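PDB 5Y7Q: fanconi-associated nuclease 1 homolog from Pseudomonas aeruginosa, which belongs to the FAN1 family of VRR-NUC-domain nucleases and binds DNA, which is present in this model. Local coordinates for residues E39-Y43 / A103-D107. Residues are numbered along the deposited sequence; the frame is centred on the assembly and turned at random.
Sequences EPFYY and AEIGD. With nucleotides of chain B.
P40 and E104 bring the two backbones to 6.5 Å between CA atoms, where a type I turn from E39 to Y42, with F41 at the N-cap position, starts helix 42-57 beside the loop ahead of helix 108-118. E104 carries the contact. Its CB lies over one face of the F41 ring, a CH-pi contact 4.0 Å from the centroid. Its CG packs on P40 CB at 3.7 Å. A bend at chi2 (83°) turns the carboxylate away from F41 to the Y43 hydroxyl: Y43 OH donates to E104 OE2 over 2.8 Å, meeting that oxygen nearly along its C-O axis, with ring and carboxylate planes 83° apart. R86 of helix 78-89 forms a salt bridge with the same OE2 and a cation-pi contact with the Y43 ring. I105 CD1 packs against Y43 OH at 3.7 Å, and A82 of that helix touches F41, Y43 and I105. One residue before Y43, Y42 OH donates to phosphate oxygen OP2 of DG10 of chain B over 2.6 Å. Within the FAN1 HTH domain, the start of helix 42-57 thus meets the loop before helix 108-118 over helix 78-89, where E104 and Y43 share R86, next to Y42, which bonds to a DNA phosphate and packs on a sugar.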
ATOM      1  N   GLU A  39      23.443 -19.188  11.382  1.00 97.45           N
ATOM      2  CA  GLU A  39      24.473 -19.127  10.343  1.00 94.12           C
ATOM      3  C   GLU A  39      24.836 -17.679  10.072  1.00 79.78           C
ATOM      4  O   GLU A  39      23.985 -16.904   9.614  1.00 73.53           O
ATOM      5  CB  GLU A  39      24.016 -19.809   9.049  1.00101.95           C
ATOM      6  CG  GLU A  39      22.730 -20.622   9.180  1.00114.71           C
ATOM      7  CD  GLU A  39      21.485 -19.857   8.719  1.00114.10           C
ATOM      8  OE1 GLU A  39      21.419 -19.522   7.515  1.00118.15           O
ATOM      9  OE2 GLU A  39      20.578 -19.593   9.548  1.00102.95           O
ATOM     10  N   PRO A  40      26.082 -17.286  10.320  1.00 72.13           N
ATOM     11  CA  PRO A  40      26.460 -15.868  10.172  1.00 73.05           C
ATOM     12  C   PRO A  40      26.284 -15.317   8.770  1.00 77.34           C
ATOM     13  O   PRO A  40      26.250 -14.086   8.600  1.00 78.60           O
ATOM     14  CB  PRO A  40      27.935 -15.852  10.594  1.00 67.62           C
ATOM     15  CG  PRO A  40      28.376 -17.271  10.495  1.00 77.54           C
ATOM     16  CD  PRO A  40      27.187 -18.121  10.792  1.00 71.60           C
ATOM     17  N   PHE A  41      26.174 -16.179   7.761  1.00 75.44           N
ATOM     18  CA  PHE A  41      25.978 -15.772   6.374  1.00 72.51           C
ATOM     19  C   PHE A  41      24.516 -15.816   5.907  1.00 72.17           C
ATOM     20  O   PHE A  41      24.277 -15.829   4.697  1.00 76.24           O
ATOM     21  CB  PHE A  41      26.884 -16.582   5.453  1.00 71.89           C
ATOM     22  CG  PHE A  41      28.312 -16.107   5.469  1.00 70.85           C
ATOM     23  CD1 PHE A  41      28.639 -14.845   4.971  1.00 64.62           C
ATOM     24  CD2 PHE A  41      29.326 -16.904   6.003  1.00 71.69           C
ATOM     25  CE1 PHE A  41      29.958 -14.387   5.004  1.00 73.49           C
ATOM     26  CE2 PHE A  41      30.646 -16.457   6.030  1.00 73.39           C
ATOM     27  CZ  PHE A  41      30.968 -15.201   5.530  1.00 72.45           C
ATOM     28  N   TYR A  42      23.545 -15.901   6.828  1.00 63.32           N
ATOM     29  CA  TYR A  42      22.132 -16.096   6.488  1.00 63.01           C
ATOM     30  C   TYR A  42      21.686 -15.232   5.307  1.00 66.72           C
ATOM     31  O   TYR A  42      21.000 -15.716   4.395  1.00 69.57           O
ATOM     32  CB  TYR A  42      21.244 -15.795   7.716  1.00 57.08           C
ATOM     33  CG  TYR A  42      21.209 -14.334   8.119  1.00 55.03           C
ATOM     34  CD1 TYR A  42      22.178 -13.795   8.960  1.00 58.42           C
ATOM     35  CD2 TYR A  42      20.239 -13.480   7.617  1.00 52.77           C
ATOM     36  CE1 TYR A  42      22.166 -12.447   9.295  1.00 58.32           C
ATOM     37  CE2 TYR A  42      20.212 -12.142   7.947  1.00 51.23           C
ATOM     38  CZ  TYR A  42      21.171 -11.630   8.785  1.00 68.82           C
ATOM     39  OH  TYR A  42      21.137 -10.289   9.103  1.00 75.75           O
ATOM     40  N   TYR A  43      22.113 -13.964   5.292  1.00 64.30           N
ATOM     41  CA  TYR A  43      21.690 -13.028   4.254  1.00 56.86           C
ATOM     42  C   TYR A  43      22.256 -13.416   2.888  1.00 58.72           C
ATOM     43  O   TYR A  43      21.532 -13.399   1.883  1.00 54.94           O
ATOM     44  CB  TYR A  43      22.120 -11.609   4.639  1.00 52.67           C
ATOM     45  CG  TYR A  43      23.632 -11.439   4.841  1.00 58.16           C
ATOM     46  CD1 TYR A  43      24.242 -11.820   6.037  1.00 61.38           C
ATOM     47  CD2 TYR A  43      24.442 -10.903   3.834  1.00 51.77           C
ATOM     48  CE1 TYR A  43      25.611 -11.683   6.232  1.00 66.20           C
ATOM     49  CE2 TYR A  43      25.806 -10.739   4.029  1.00 58.95           C
ATOM     50  CZ  TYR A  43      26.394 -11.137   5.227  1.00 66.12           C
ATOM     51  OH  TYR A  43      27.759 -10.997   5.430  1.00 63.89           O
ATOM     52  N   ALA A 103      32.184  -9.042  10.948  1.00 77.13           N
ATOM     53  CA  ALA A 103      33.112 -10.050  11.456  1.00 78.35           C
ATOM     54  C   ALA A 103      33.171 -11.303  10.580  1.00 82.16           C
ATOM     55  O   ALA A 103      34.235 -11.918  10.458  1.00 91.64           O
ATOM     56  CB  ALA A 103      32.752 -10.413  12.889  1.00 77.05           C
ATOM     57  N   GLU A 104      32.052 -11.722   9.984  1.00 78.53           N
ATOM     58  CA  GLU A 104      32.092 -12.852   9.057  1.00 78.83           C
ATOM     59  C   GLU A 104      32.989 -12.560   7.869  1.00 75.60           C
ATOM     60  O   GLU A 104      33.570 -13.481   7.286  1.00 79.68           O
ATOM     61  CB  GLU A 104      30.693 -13.188   8.526  1.00 85.42           C
ATOM     62  CG  GLU A 104      29.509 -12.730   9.370  1.00 92.12           C
ATOM     63  CD  GLU A 104      29.114 -11.282   9.145  1.00 81.64           C
ATOM     64  OE1 GLU A 104      29.371 -10.480  10.064  1.00 85.94           O
ATOM     65  OE2 GLU A 104      28.537 -10.958   8.080  1.00 74.27           O
ATOM     66  N   ILE A 105      33.042 -11.296   7.450  1.00 66.78           N
ATOM     67  CA  ILE A 105      33.806 -10.923   6.270  1.00 78.16           C
ATOM     68  C   ILE A 105      35.285 -10.704   6.612  1.00 91.65           C
ATOM     69  O   ILE A 105      36.178 -11.047   5.825  1.00 97.72           O
ATOM     70  CB  ILE A 105      33.146  -9.688   5.633  1.00 71.41           C
ATOM     71  CG1 ILE A 105      31.623  -9.898   5.624  1.00 74.23           C
ATOM     72  CG2 ILE A 105      33.628  -9.493   4.236  1.00 62.01           C
ATOM     73  CD1 ILE A 105      30.842  -9.063   4.610  1.00 67.90           C
ATOM     74  N   GLY A 106      35.572 -10.160   7.797  1.00 86.39           N
ATOM     75  CA  GLY A 106      36.921  -9.762   8.139  1.00 79.86           C
ATOM     76  C   GLY A 106      37.327  -8.458   7.484  1.00 82.69           C
ATOM     77  O   GLY A 106      36.519  -7.524   7.385  1.00 80.34           O
ATOM     78  N   ASP A 107      38.579  -8.396   7.027  1.00 80.69           N
ATOM     79  CA  ASP A 107      39.133  -7.215   6.378  1.00 79.15           C
ATOM     80  C   ASP A 107      38.250  -6.767   5.221  1.00 71.64           C
ATOM     81  O   ASP A 107      37.997  -7.531   4.283  1.00 68.63           O
ATOM     82  CB  ASP A 107      40.546  -7.552   5.884  1.00 93.10           C
ATOM     83  CG  ASP A 107      41.251  -6.381   5.212  1.00100.59           C
ATOM     84  OD1 ASP A 107      40.612  -5.352   4.902  1.00 94.62           O
ATOM     85  OD2 ASP A 107      42.476  -6.510   4.979  1.00116.54           O
TER
ATOM     86  P    DG B  10      23.398  -9.457  11.637  1.00 72.33           P
ATOM     87  OP1  DG B  10      24.625  -9.911  12.327  1.00 84.65           O
ATOM     88  OP2  DG B  10      23.314  -9.309  10.176  1.00 55.80           O
ATOM     89  O5'  DG B  10      22.265 -10.437  12.164  1.00 71.55           O
ATOM     90  C5'  DG B  10      22.107 -10.609  13.563  1.00 67.05           C
ATOM     91  C4'  DG B  10      20.731 -11.109  13.869  1.00 70.76           C
ATOM     92  O4'  DG B  10      19.787 -10.056  13.596  1.00 78.46           O
ATOM     93  C3'  DG B  10      20.312 -12.304  13.020  1.00 83.33           C
ATOM     94  O3'  DG B  10      20.020 -13.408  13.843  1.00 93.41           O
ATOM     95  C2'  DG B  10      19.072 -11.838  12.260  1.00 75.64           C
ATOM     96  C1'  DG B  10      18.633 -10.601  13.020  1.00 71.35           C
ATOM     97  N9   DG B  10      18.050  -9.614  12.140  1.00 68.68           N
ATOM     98  C8   DG B  10      18.512  -9.232  10.903  1.00 64.45           C
ATOM     99  N7   DG B  10      17.775  -8.326  10.329  1.00 65.09           N
ATOM    100  C5   DG B  10      16.749  -8.103  11.242  1.00 74.77           C
ATOM    101  C6   DG B  10      15.637  -7.226  11.175  1.00 78.49           C
ATOM    102  O6   DG B  10      15.325  -6.444  10.256  1.00 65.51           O
ATOM    103  N1   DG B  10      14.838  -7.325  12.324  1.00 83.80           N
ATOM    104  C2   DG B  10      15.088  -8.171  13.395  1.00 84.40           C
ATOM    105  N2   DG B  10      14.222  -8.131  14.413  1.00 92.18           N
ATOM    106  N3   DG B  10      16.123  -8.985  13.467  1.00 83.04           N
ATOM    107  C4   DG B  10      16.907  -8.902  12.359  1.00 80.03           C
TER